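Local structure of mandelate racemase/muconate lactonizing enzyme family protein (2QDE) at residues L278-W283 and A310-A315; T84-I89 and D113-R118; E325-L330 and P350-G355. The protein is a member of the mandelate racemase/muconate lactonizing enzyme family within the enolase superfamily and carries a barium ion at its metal site. All blocks are in the same frame, centred on the assembly; numbering follows the deposited sequence.

Contact 1 (L278-W283 and A310-A315); sequences LKAQRW and AHLLAA
L312 meets 278-283 through its two methyl groups, CD2 at A280 and CD1 at Q281. The apolar part is a methyl pair: CB of A280 lies 3.7 Å from CD2 of L312, and the CB of each residue is directed at the opposing helix. Less intimate is the approach of Q281, whose CG stands 4.2 Å from CD1 of L312, so that the aliphatic part of the glutamine, not its amide, does the touching. Torsions explain the division. With CG of L312 anti to the backbone N (chi1 179°), the fork reaches across to the facing helix, and chi2 of 72° turns CD2 to A280 and CD1 to Q281. Q281 is extended beyond CG, and its side chain crosses that of L312 obliquely. No hydrogen bond joins the segments, and the backbones stay well apart, the closest pair of CA atoms, those of Q281 and L312, being 8.3 Å from each other. Together with the 99 Å² of surface buried, this describes a light contact made through side chains alone. Both helices belong to the TIM-barrel-like domain of the enolase superfamily. W283 packs on strands 266-269 and 294-296, and L278 and K279 lie against helix 86-96, so helix 277-290 lies between barrel strands and helix 86-96, while helix 303-315 reaches strand 294-296 through L313.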
ATOM      1  N   LEU A 278      -5.266  34.209  -3.956  1.00 16.59           N
ATOM      2  CA  LEU A 278      -5.062  33.578  -2.659  1.00 16.93           C
ATOM      3  C   LEU A 278      -5.074  32.060  -2.828  1.00 17.08           C
ATOM      4  O   LEU A 278      -4.183  31.376  -2.339  1.00 15.98           O
ATOM      5  CB  LEU A 278      -6.143  34.007  -1.662  1.00 16.47           C
ATOM      6  CG  LEU A 278      -6.117  33.316  -0.295  1.00 19.25           C
ATOM      7  CD1 LEU A 278      -4.723  33.403   0.329  1.00 19.13           C
ATOM      8  CD2 LEU A 278      -7.156  33.953   0.611  1.00 17.74           C
ATOM      9  N   LYS A 279      -6.084  31.543  -3.525  1.00 16.60           N
ATOM     10  CA  LYS A 279      -6.184  30.109  -3.774  1.00 17.30           C
ATOM     11  C   LYS A 279      -4.934  29.625  -4.517  1.00 16.11           C
ATOM     12  O   LYS A 279      -4.449  28.510  -4.285  1.00 14.64           O
ATOM     13  CB  LYS A 279      -7.443  29.791  -4.595  1.00 19.18           C
ATOM     14  CG  LYS A 279      -8.758  29.936  -3.826  1.00 23.74           C
ATOM     15  CD  LYS A 279      -8.954  28.824  -2.800  1.00 29.69           C
ATOM     16  CE  LYS A 279      -9.358  27.488  -3.464  1.00 32.94           C
ATOM     17  NZ  LYS A 279      -8.634  26.300  -2.857  1.00 31.47           N
ATOM     18  N   ALA A 280      -4.413  30.466  -5.407  1.00 14.85           N
ATOM     19  CA  ALA A 280      -3.214  30.127  -6.161  1.00 14.14           C
ATOM     20  C   ALA A 280      -2.010  29.996  -5.222  1.00 14.96           C
ATOM     21  O   ALA A 280      -1.181  29.113  -5.397  1.00 12.86           O
ATOM     22  CB  ALA A 280      -2.937  31.181  -7.225  1.00 12.74           C
ATOM     23  N   GLN A 281      -1.912  30.876  -4.228  1.00 15.51           N
ATOM     24  CA  GLN A 281      -0.795  30.807  -3.285  1.00 15.44           C
ATOM     25  C   GLN A 281      -0.828  29.483  -2.523  1.00 15.48           C
ATOM     26  O   GLN A 281       0.210  28.876  -2.268  1.00 14.04           O
ATOM     27  CB  GLN A 281      -0.847  31.978  -2.297  1.00 15.14           C
ATOM     28  CG  GLN A 281      -0.638  33.348  -2.934  1.00 14.62           C
ATOM     29  CD  GLN A 281      -0.669  34.465  -1.912  1.00 17.85           C
ATOM     30  OE1 GLN A 281       0.363  35.069  -1.593  1.00 19.17           O
ATOM     31  NE2 GLN A 281      -1.851  34.735  -1.380  1.00 14.78           N
ATOM     32  N   ARG A 282      -2.028  29.040  -2.159  1.00 14.62           N
ATOM     33  CA  ARG A 282      -2.175  27.776  -1.445  1.00 16.41           C
ATOM     34  C   ARG A 282      -1.766  26.637  -2.389  1.00 15.53           C
ATOM     35  O   ARG A 282      -1.045  25.723  -2.006  1.00 13.96           O
ATOM     36  CB  ARG A 282      -3.626  27.603  -0.982  1.00 14.38           C
ATOM     37  CG  ARG A 282      -4.076  28.677   0.015  1.00 16.80           C
ATOM     38  CD  ARG A 282      -5.539  28.517   0.403  1.00 16.58           C
ATOM     39  NE  ARG A 282      -5.954  29.528   1.375  1.00 18.82           N
ATOM     40  CZ  ARG A 282      -7.218  29.792   1.696  1.00 18.38           C
ATOM     41  NH1 ARG A 282      -8.213  29.123   1.126  1.00 18.04           N
ATOM     42  NH2 ARG A 282      -7.490  30.737   2.588  1.00 19.50           N
ATOM     43  N   TRP A 283      -2.235  26.728  -3.627  1.00 15.21           N
ATOM     44  CA  TRP A 283      -1.948  25.760  -4.684  1.00 14.92           C
ATOM     45  C   TRP A 283      -0.426  25.620  -4.841  1.00 14.50           C
ATOM     46  O   TRP A 283       0.111  24.513  -4.930  1.00 13.93           O
ATOM     47  CB  TRP A 283      -2.556  26.284  -5.986  1.00 14.58           C
ATOM     48  CG  TRP A 283      -2.730  25.304  -7.117  1.00 15.29           C
ATOM     49  CD1 TRP A 283      -3.902  24.742  -7.528  1.00 15.07           C
ATOM     50  CD2 TRP A 283      -1.735  24.892  -8.064  1.00 14.22           C
ATOM     51  NE1 TRP A 283      -3.708  24.023  -8.679  1.00 16.39           N
ATOM     52  CE2 TRP A 283      -2.387  24.096  -9.033  1.00 15.59           C
ATOM     53  CE3 TRP A 283      -0.360  25.126  -8.193  1.00 14.59           C
ATOM     54  CZ2 TRP A 283      -1.708  23.530 -10.124  1.00 15.00           C
ATOM     55  CZ3 TRP A 283       0.317  24.564  -9.279  1.00 15.24           C
ATOM     56  CH2 TRP A 283      -0.359  23.778 -10.229  1.00 14.41           C
ATOM     57  N   ALA A 310       0.642  38.228 -13.569  1.00 16.92           N
ATOM     58  CA  ALA A 310       1.920  38.938 -13.647  1.00 14.92           C
ATOM     59  C   ALA A 310       2.423  39.265 -12.242  1.00 16.35           C
ATOM     60  O   ALA A 310       3.603  39.074 -11.939  1.00 16.64           O
ATOM     61  CB  ALA A 310       1.772  40.212 -14.464  1.00 14.20           C
ATOM     62  N   HIS A 311       1.528  39.748 -11.384  1.00 15.29           N
ATOM     63  CA  HIS A 311       1.902  40.084 -10.011  1.00 15.85           C
ATOM     64  C   HIS A 311       2.310  38.833  -9.218  1.00 16.88           C
ATOM     65  O   HIS A 311       3.315  38.833  -8.492  1.00 15.61           O
ATOM     66  CB  HIS A 311       0.737  40.794  -9.322  1.00 18.07           C
ATOM     67  CG  HIS A 311       0.564  42.219  -9.752  1.00 20.12           C
ATOM     68  ND1 HIS A 311       1.358  43.241  -9.276  1.00 21.82           N
ATOM     69  CD2 HIS A 311      -0.295  42.789 -10.632  1.00 22.38           C
ATOM     70  CE1 HIS A 311       0.996  44.379  -9.842  1.00 21.92           C
ATOM     71  NE2 HIS A 311      -0.005  44.133 -10.668  1.00 22.01           N
ATOM     72  N   LEU A 312       1.528  37.769  -9.372  1.00 14.59           N
ATOM     73  CA  LEU A 312       1.795  36.507  -8.693  1.00 16.74           C
ATOM     74  C   LEU A 312       3.102  35.852  -9.162  1.00 17.22           C
ATOM     75  O   LEU A 312       3.871  35.347  -8.344  1.00 16.03           O
ATOM     76  CB  LEU A 312       0.632  35.535  -8.923  1.00 16.20           C
ATOM     77  CG  LEU A 312       0.797  34.152  -8.286  1.00 16.57           C
ATOM     78  CD1 LEU A 312       0.641  34.281  -6.781  1.00 15.94           C
ATOM     79  CD2 LEU A 312      -0.235  33.178  -8.854  1.00 15.98           C
ATOM     80  N   LEU A 313       3.345  35.850 -10.472  1.00 15.75           N
ATOM     81  CA  LEU A 313       4.554  35.233 -11.012  1.00 17.88           C
ATOM     82  C   LEU A 313       5.835  35.953 -10.607  1.00 18.18           C
ATOM     83  O   LEU A 313       6.909  35.350 -10.581  1.00 18.16           O
ATOM     84  CB  LEU A 313       4.493  35.149 -12.543  1.00 17.81           C
ATOM     85  CG  LEU A 313       3.338  34.344 -13.147  1.00 21.16           C
ATOM     86  CD1 LEU A 313       3.496  34.278 -14.654  1.00 18.43           C
ATOM     87  CD2 LEU A 313       3.310  32.947 -12.560  1.00 23.26           C
ATOM     88  N   ALA A 314       5.727  37.241 -10.295  1.00 16.73           N
ATOM     89  CA  ALA A 314       6.897  38.008  -9.892  1.00 16.35           C
ATOM     90  C   ALA A 314       7.102  37.971  -8.380  1.00 15.66           C
ATOM     91  O   ALA A 314       8.214  38.183  -7.896  1.00 17.42           O
ATOM     92  CB  ALA A 314       6.760  39.449 -10.356  1.00 15.43           C
ATOM     93  N   ALA A 315       6.037  37.687  -7.636  1.00 14.08           N
ATOM     94  CA  ALA A 315       6.121  37.673  -6.181  1.00 14.93           C
ATOM     95  C   ALA A 315       6.325  36.303  -5.535  1.00 15.98           C
ATOM     96  O   ALA A 315       7.155  36.162  -4.634  1.00 15.02           O
ATOM     97  CB  ALA A 315       4.877  38.338  -5.581  1.00 14.29           C
TER

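Contact 2 (T84-I89 and D113-R118); sequences TKIEKI and DLVGKR
V115 meets T84 and I86 through one of its two methyl groups. Its CB is directed from helix 101-119 toward 84-89, and from there the side chain forks. CG1 is the branch anti to the backbone N (chi1 172°), whereas CG2 lies anti to the carbonyl carbon, and it is CG2 that makes the closest approaches. This methyl sits 3.7 Å from CA of T84 and 4.0 Å from its N, hence against the main chain. It is also 4.3 Å from the T84 methyl CG2, and 4.2 Å from CD1 of I86. The isoleucine has its CG1 branch anti to the carbonyl carbon (chi1 -65°), and only its tip reaches the valine methyl. T84 lies in the loop just before K85, the N-cap residue and centre of an inverse gamma turn, and the CA atoms of T84 and V115 are 5.7 Å apart. The hydroxyl of T84 is engaged by D82, while T84 also packs on Q125 of the second subunit. Along helix 101-119, K117 NZ bonds D113 OD2 at 3.0 Å from the syn side, within a salt bridge. The chemistry across the segments is therefore dispersive: a valine methyl against a backbone and two methyls, with no hydrogen bond, joins the start of one N-terminal-domain helix to the flank of another, while E87 pairs with R282 and R118 with E42.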
ATOM      1  N   THR A  84     -10.717  44.437   2.358  1.00 20.19           N
ATOM      2  CA  THR A  84      -9.422  43.977   2.852  1.00 20.00           C
ATOM      3  C   THR A  84      -9.492  42.557   3.422  1.00 19.04           C
ATOM      4  O   THR A  84      -8.468  41.891   3.579  1.00 20.51           O
ATOM      5  CB  THR A  84      -8.871  44.893   3.980  1.00 20.61           C
ATOM      6  OG1 THR A  84      -9.825  44.970   5.048  1.00 20.60           O
ATOM      7  CG2 THR A  84      -8.566  46.283   3.450  1.00 21.10           C
ATOM      8  N   LYS A  85     -10.700  42.107   3.736  1.00 18.17           N
ATOM      9  CA  LYS A  85     -10.899  40.780   4.314  1.00 18.60           C
ATOM     10  C   LYS A  85     -10.971  39.702   3.236  1.00 16.29           C
ATOM     11  O   LYS A  85     -11.993  39.040   3.055  1.00 15.39           O
ATOM     12  CB  LYS A  85     -12.166  40.790   5.173  1.00 17.07           C
ATOM     13  CG  LYS A  85     -12.091  41.818   6.294  1.00 18.09           C
ATOM     14  CD  LYS A  85     -13.332  41.827   7.159  1.00 19.09           C
ATOM     15  CE  LYS A  85     -13.126  42.720   8.367  1.00 21.00           C
ATOM     16  NZ  LYS A  85     -14.282  42.656   9.307  1.00 24.04           N
ATOM     17  N   ILE A  86      -9.857  39.538   2.528  1.00 16.48           N
ATOM     18  CA  ILE A  86      -9.763  38.564   1.449  1.00 16.06           C
ATOM     19  C   ILE A  86      -9.849  37.112   1.917  1.00 16.20           C
ATOM     20  O   ILE A  86     -10.562  36.325   1.303  1.00 13.66           O
ATOM     21  CB  ILE A  86      -8.481  38.795   0.615  1.00 17.58           C
ATOM     22  CG1 ILE A  86      -8.577  40.161  -0.088  1.00 18.41           C
ATOM     23  CG2 ILE A  86      -8.322  37.693  -0.434  1.00 16.34           C
ATOM     24  CD1 ILE A  86      -7.335  40.551  -0.872  1.00 19.09           C
ATOM     25  N   GLU A  87      -9.138  36.752   2.986  1.00 14.66           N
ATOM     26  CA  GLU A  87      -9.209  35.380   3.505  1.00 15.76           C
ATOM     27  C   GLU A  87     -10.673  35.052   3.829  1.00 17.11           C
ATOM     28  O   GLU A  87     -11.191  34.002   3.450  1.00 16.04           O
ATOM     29  CB  GLU A  87      -8.383  35.223   4.794  1.00 13.92           C
ATOM     30  CG  GLU A  87      -6.866  35.094   4.631  1.00 15.69           C
ATOM     31  CD  GLU A  87      -6.385  33.651   4.472  1.00 17.85           C
ATOM     32  OE1 GLU A  87      -7.085  32.713   4.924  1.00 17.15           O
ATOM     33  OE2 GLU A  87      -5.286  33.456   3.911  1.00 18.85           O
ATOM     34  N   LYS A  88     -11.329  35.964   4.540  1.00 17.70           N
ATOM     35  CA  LYS A  88     -12.718  35.775   4.938  1.00 16.72           C
ATOM     36  C   LYS A  88     -13.649  35.583   3.741  1.00 17.47           C
ATOM     37  O   LYS A  88     -14.409  34.615   3.689  1.00 16.92           O
ATOM     38  CB  LYS A  88     -13.190  36.971   5.774  1.00 17.27           C
ATOM     39  CG  LYS A  88     -14.582  36.803   6.371  1.00 18.24           C
ATOM     40  CD  LYS A  88     -15.096  38.118   6.950  1.00 19.54           C
ATOM     41  CE  LYS A  88     -16.540  37.985   7.411  1.00 20.48           C
ATOM     42  NZ  LYS A  88     -17.140  39.314   7.730  1.00 22.47           N
ATOM     43  N   ILE A  89     -13.584  36.500   2.780  1.00 16.41           N
ATOM     44  CA  ILE A  89     -14.437  36.431   1.592  1.00 17.01           C
ATOM     45  C   ILE A  89     -14.190  35.189   0.733  1.00 17.29           C
ATOM     46  O   ILE A  89     -15.137  34.543   0.278  1.00 17.49           O
ATOM     47  CB  ILE A  89     -14.264  37.704   0.727  1.00 16.43           C
ATOM     48  CG1 ILE A  89     -14.738  38.922   1.523  1.00 16.53           C
ATOM     49  CG2 ILE A  89     -15.056  37.572  -0.571  1.00 16.13           C
ATOM     50  CD1 ILE A  89     -14.380  40.255   0.891  1.00 15.80           C
ATOM     51  N   ASP A 113      -7.013  44.193  -6.285  1.00 16.45           N
ATOM     52  CA  ASP A 113      -6.827  45.468  -6.970  1.00 17.66           C
ATOM     53  C   ASP A 113      -7.308  46.599  -6.063  1.00 15.78           C
ATOM     54  O   ASP A 113      -6.600  47.583  -5.853  1.00 18.60           O
ATOM     55  CB  ASP A 113      -7.609  45.488  -8.283  1.00 17.87           C
ATOM     56  CG  ASP A 113      -7.460  46.799  -9.026  1.00 18.97           C
ATOM     57  OD1 ASP A 113      -6.313  47.191  -9.319  1.00 18.18           O
ATOM     58  OD2 ASP A 113      -8.497  47.435  -9.322  1.00 21.65           O
ATOM     59  N   LEU A 114      -8.506  46.435  -5.513  1.00 16.91           N
ATOM     60  CA  LEU A 114      -9.091  47.433  -4.631  1.00 18.35           C
ATOM     61  C   LEU A 114      -8.281  47.640  -3.352  1.00 19.08           C
ATOM     62  O   LEU A 114      -8.129  48.768  -2.887  1.00 17.21           O
ATOM     63  CB  LEU A 114     -10.529  47.041  -4.296  1.00 19.73           C
ATOM     64  CG  LEU A 114     -11.372  47.998  -3.449  1.00 20.30           C
ATOM     65  CD1 LEU A 114     -11.289  49.415  -4.004  1.00 20.34           C
ATOM     66  CD2 LEU A 114     -12.814  47.499  -3.445  1.00 20.63           C
ATOM     67  N   VAL A 115      -7.751  46.558  -2.788  1.00 18.99           N
ATOM     68  CA  VAL A 115      -6.953  46.669  -1.567  1.00 18.71           C
ATOM     69  C   VAL A 115      -5.653  47.392  -1.889  1.00 19.26           C
ATOM     70  O   VAL A 115      -5.223  48.279  -1.146  1.00 20.66           O
ATOM     71  CB  VAL A 115      -6.659  45.275  -0.960  1.00 18.66           C
ATOM     72  CG1 VAL A 115      -5.678  45.390   0.198  1.00 18.03           C
ATOM     73  CG2 VAL A 115      -7.955  44.656  -0.464  1.00 16.01           C
ATOM     74  N   GLY A 116      -5.043  47.024  -3.011  1.00 19.89           N
ATOM     75  CA  GLY A 116      -3.805  47.659  -3.423  1.00 19.67           C
ATOM     76  C   GLY A 116      -4.001  49.149  -3.646  1.00 21.07           C
ATOM     77  O   GLY A 116      -3.150  49.955  -3.264  1.00 20.68           O
ATOM     78  N   LYS A 117      -5.119  49.521  -4.269  1.00 21.32           N
ATOM     79  CA  LYS A 117      -5.414  50.928  -4.516  1.00 20.57           C
ATOM     80  C   LYS A 117      -5.607  51.634  -3.181  1.00 20.92           C
ATOM     81  O   LYS A 117      -5.108  52.745  -2.977  1.00 21.96           O
ATOM     82  CB  LYS A 117      -6.667  51.074  -5.388  1.00 20.35           C
ATOM     83  CG  LYS A 117      -6.433  50.722  -6.854  1.00 19.30           C
ATOM     84  CD  LYS A 117      -7.728  50.729  -7.661  1.00 20.95           C
ATOM     85  CE  LYS A 117      -7.450  50.521  -9.149  1.00 20.79           C
ATOM     86  NZ  LYS A 117      -8.698  50.357  -9.942  1.00 20.93           N
ATOM     87  N   ARG A 118      -6.312  50.983  -2.265  1.00 20.45           N
ATOM     88  CA  ARG A 118      -6.540  51.558  -0.945  1.00 22.03           C
ATOM     89  C   ARG A 118      -5.237  51.779  -0.176  1.00 23.15           C
ATOM     90  O   ARG A 118      -5.069  52.812   0.471  1.00 23.25           O
ATOM     91  CB  ARG A 118      -7.451  50.660  -0.113  1.00 24.47           C
ATOM     92  CG  ARG A 118      -7.875  51.281   1.210  1.00 27.48           C
ATOM     93  CD  ARG A 118      -8.582  52.606   0.952  1.00 31.12           C
ATOM     94  NE  ARG A 118      -9.529  52.958   2.005  1.00 35.75           N
ATOM     95  CZ  ARG A 118      -9.203  53.571   3.137  1.00 37.70           C
ATOM     96  NH1 ARG A 118      -7.937  53.907   3.373  1.00 39.06           N
ATOM     97  NH2 ARG A 118     -10.146  53.861   4.027  1.00 37.33           N
TER

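Contact 3 (E325-L330 and P350-G355)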
ATOM      1  N   GLU A 325       3.964  31.251 -18.932  1.00 20.65           N
ATOM      2  CA  GLU A 325       3.192  31.276 -20.165  1.00 23.19           C
ATOM      3  C   GLU A 325       1.966  32.187 -20.099  1.00 23.00           C
ATOM      4  O   GLU A 325       0.950  31.925 -20.744  1.00 24.44           O
ATOM      5  CB  GLU A 325       2.754  29.850 -20.485  1.00 25.45           C
ATOM      6  CG  GLU A 325       2.381  29.619 -21.919  1.00 30.92           C
ATOM      7  CD  GLU A 325       1.386  28.493 -22.067  1.00 35.68           C
ATOM      8  OE1 GLU A 325       0.228  28.662 -21.609  1.00 36.51           O
ATOM      9  OE2 GLU A 325       1.759  27.439 -22.632  1.00 37.72           O
ATOM     10  N   ASN A 326       2.062  33.259 -19.325  1.00 22.81           N
ATOM     11  CA  ASN A 326       0.960  34.200 -19.171  1.00 21.65           C
ATOM     12  C   ASN A 326       1.093  35.305 -20.229  1.00 20.22           C
ATOM     13  O   ASN A 326       1.632  36.367 -19.947  1.00 21.15           O
ATOM     14  CB  ASN A 326       1.011  34.778 -17.752  1.00 21.02           C
ATOM     15  CG  ASN A 326      -0.049  35.836 -17.499  1.00 20.44           C
ATOM     16  OD1 ASN A 326      -1.236  35.621 -17.739  1.00 19.62           O
ATOM     17  ND2 ASN A 326       0.384  36.986 -16.990  1.00 21.45           N
ATOM     18  N   ALA A 327       0.597  35.053 -21.442  1.00 20.43           N
ATOM     19  CA  ALA A 327       0.719  36.030 -22.530  1.00 21.00           C
ATOM     20  C   ALA A 327      -0.559  36.275 -23.337  1.00 20.84           C
ATOM     21  O   ALA A 327      -0.509  36.416 -24.564  1.00 20.48           O
ATOM     22  CB  ALA A 327       1.849  35.602 -23.470  1.00 19.98           C
ATOM     23  N   GLY A 328      -1.694  36.338 -22.648  1.00 21.13           N
ATOM     24  CA  GLY A 328      -2.964  36.561 -23.319  1.00 21.61           C
ATOM     25  C   GLY A 328      -2.963  37.704 -24.321  1.00 21.11           C
ATOM     26  O   GLY A 328      -3.429  37.524 -25.450  1.00 20.63           O
ATOM     27  N   PRO A 329      -2.453  38.891 -23.948  1.00 21.38           N
ATOM     28  CA  PRO A 329      -2.409  40.052 -24.843  1.00 21.53           C
ATOM     29  C   PRO A 329      -1.697  39.810 -26.176  1.00 22.15           C
ATOM     30  O   PRO A 329      -2.105  40.351 -27.206  1.00 22.33           O
ATOM     31  CB  PRO A 329      -1.706  41.113 -23.997  1.00 22.68           C
ATOM     32  CG  PRO A 329      -2.146  40.770 -22.599  1.00 22.25           C
ATOM     33  CD  PRO A 329      -1.968  39.257 -22.605  1.00 21.21           C
ATOM     34  N   LEU A 330      -0.635  39.007 -26.163  1.00 21.96           N
ATOM     35  CA  LEU A 330       0.103  38.730 -27.394  1.00 21.02           C
ATOM     36  C   LEU A 330      -0.716  37.876 -28.362  1.00 22.09           C
ATOM     37  O   LEU A 330      -0.568  37.994 -29.575  1.00 20.30           O
ATOM     38  CB  LEU A 330       1.438  38.035 -27.087  1.00 19.97           C
ATOM     39  CG  LEU A 330       2.402  38.763 -26.142  1.00 20.85           C
ATOM     40  CD1 LEU A 330       3.706  37.976 -26.036  1.00 20.76           C
ATOM     41  CD2 LEU A 330       2.680  40.162 -26.660  1.00 21.86           C
ATOM     42  N   PRO A 350       0.660  45.442 -19.584  1.00 22.42           N
ATOM     43  CA  PRO A 350       1.950  45.109 -18.969  1.00 20.96           C
ATOM     44  C   PRO A 350       3.001  44.909 -20.060  1.00 21.17           C
ATOM     45  O   PRO A 350       2.697  44.404 -21.146  1.00 20.38           O
ATOM     46  CB  PRO A 350       1.641  43.827 -18.207  1.00 20.77           C
ATOM     47  CG  PRO A 350       0.230  44.057 -17.759  1.00 19.71           C
ATOM     48  CD  PRO A 350      -0.426  44.634 -18.999  1.00 20.21           C
ATOM     49  N   ARG A 351       4.237  45.296 -19.765  1.00 20.53           N
ATOM     50  CA  ARG A 351       5.319  45.193 -20.733  1.00 21.96           C
ATOM     51  C   ARG A 351       5.804  43.782 -21.081  1.00 21.72           C
ATOM     52  O   ARG A 351       6.285  43.038 -20.227  1.00 21.75           O
ATOM     53  CB  ARG A 351       6.506  46.042 -20.266  1.00 23.67           C
ATOM     54  CG  ARG A 351       7.697  46.022 -21.209  1.00 25.59           C
ATOM     55  CD  ARG A 351       8.485  47.318 -21.117  1.00 28.84           C
ATOM     56  NE  ARG A 351       9.365  47.398 -19.951  1.00 30.24           N
ATOM     57  CZ  ARG A 351      10.629  46.973 -19.939  1.00 31.62           C
ATOM     58  NH1 ARG A 351      11.161  46.433 -21.031  1.00 31.71           N
ATOM     59  NH2 ARG A 351      11.372  47.109 -18.847  1.00 30.01           N
ATOM     60  N   PHE A 352       5.665  43.436 -22.357  1.00 20.80           N
ATOM     61  CA  PHE A 352       6.113  42.156 -22.892  1.00 21.22           C
ATOM     62  C   PHE A 352       7.221  42.564 -23.853  1.00 23.60           C
ATOM     63  O   PHE A 352       6.949  43.171 -24.893  1.00 22.33           O
ATOM     64  CB  PHE A 352       4.999  41.475 -23.682  1.00 20.93           C
ATOM     65  CG  PHE A 352       3.916  40.881 -22.830  1.00 20.10           C
ATOM     66  CD1 PHE A 352       4.044  39.591 -22.320  1.00 20.96           C
ATOM     67  CD2 PHE A 352       2.755  41.601 -22.564  1.00 20.29           C
ATOM     68  CE1 PHE A 352       3.026  39.024 -21.553  1.00 21.48           C
ATOM     69  CE2 PHE A 352       1.730  41.050 -21.800  1.00 21.24           C
ATOM     70  CZ  PHE A 352       1.863  39.755 -21.295  1.00 21.95           C
ATOM     71  N   GLU A 353       8.463  42.237 -23.514  1.00 23.23           N
ATOM     72  CA  GLU A 353       9.585  42.609 -24.360  1.00 25.05           C
ATOM     73  C   GLU A 353      10.742  41.613 -24.276  1.00 23.95           C
ATOM     74  O   GLU A 353      11.110  41.169 -23.187  1.00 22.54           O
ATOM     75  CB  GLU A 353      10.076  44.001 -23.956  1.00 26.03           C
ATOM     76  CG  GLU A 353      11.077  44.618 -24.919  1.00 30.18           C
ATOM     77  CD  GLU A 353      11.730  45.859 -24.342  1.00 32.99           C
ATOM     78  OE1 GLU A 353      11.010  46.680 -23.730  1.00 33.80           O
ATOM     79  OE2 GLU A 353      12.961  46.017 -24.501  1.00 35.85           O
ATOM     80  N   GLY A 354      11.310  41.272 -25.430  1.00 23.66           N
ATOM     81  CA  GLY A 354      12.423  40.340 -25.474  1.00 23.70           C
ATOM     82  C   GLY A 354      12.127  38.979 -24.869  1.00 25.27           C
ATOM     83  O   GLY A 354      13.036  38.308 -24.380  1.00 25.10           O
ATOM     84  N   GLY A 355      10.862  38.563 -24.907  1.00 24.44           N
ATOM     85  CA  GLY A 355      10.495  37.272 -24.348  1.00 23.63           C
ATOM     86  C   GLY A 355      10.350  37.300 -22.836  1.00 22.67           C
ATOM     87  O   GLY A 355      10.422  36.258 -22.180  1.00 22.36           O
TER
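F352 projects its ring from strand 351-353 into the loop and first helical residues of 325-330, touching four of them. Its CG is anti to the carbonyl carbon (chi1 -74°), and with chi2 at -86° the ring stands roughly perpendicular to the plane of the CA, CB and CG atoms. L330 lies over one face: its CG is 4.2 Å above the plane, offset toward the rim. The leucine also has CG anti to its carbonyl carbon, and its extended chi2 places the two methyls along the base of the phenylalanine, CD2 being 4.0 Å from CB of F352 and CD1 4.1 Å from CD1 of F352. P329 crosses the aromatic side chain at about a right angle, its CG 4.0 Å from CE2 of F352. Across the ring from CE2, CE1 of F352 is 3.9 Å from CA of A327, which approaches obliquely. At the ring edge, in plane, lies the carbonyl O of N326, which is 3.4 Å from CE1 of F352. The asparagine's own amide turns elsewhere, ND2 bonding to O of A306 on helix 303-315. Aliphatic groups thus meet the ring at its face and oblique positions, while a buried carbonyl oxygen with no hydrogen-bond partner in the model faces the weakly positive C-H rim, an arrangement that may offset part of the cost of burying N326 O.

How the contacts relate
Contact 2, in the N-terminal domain, and contact 1, in the barrel domain, have centres 15 Å apart and meet directly: R282 NH2 forms a salt bridge with E87 OE1 at 3.1 Å, and L278 CD2 packs on I86 CG2 at 4.1 Å. These pairs join the two family regions, consistent with a domain interface, and both contacts also reach the second subunit. Contact 3 adjoins contact 1 within the barrel domain, the centres about 17 Å apart; L313 CD1 lies 4.0 Å from N326 CB. Contacts 2 and 3 do not touch, their nearest atoms being about 11 Å apart. The barium ion, held by D195, N197, E221 and D246, is about 14 Å from the N326 side chain.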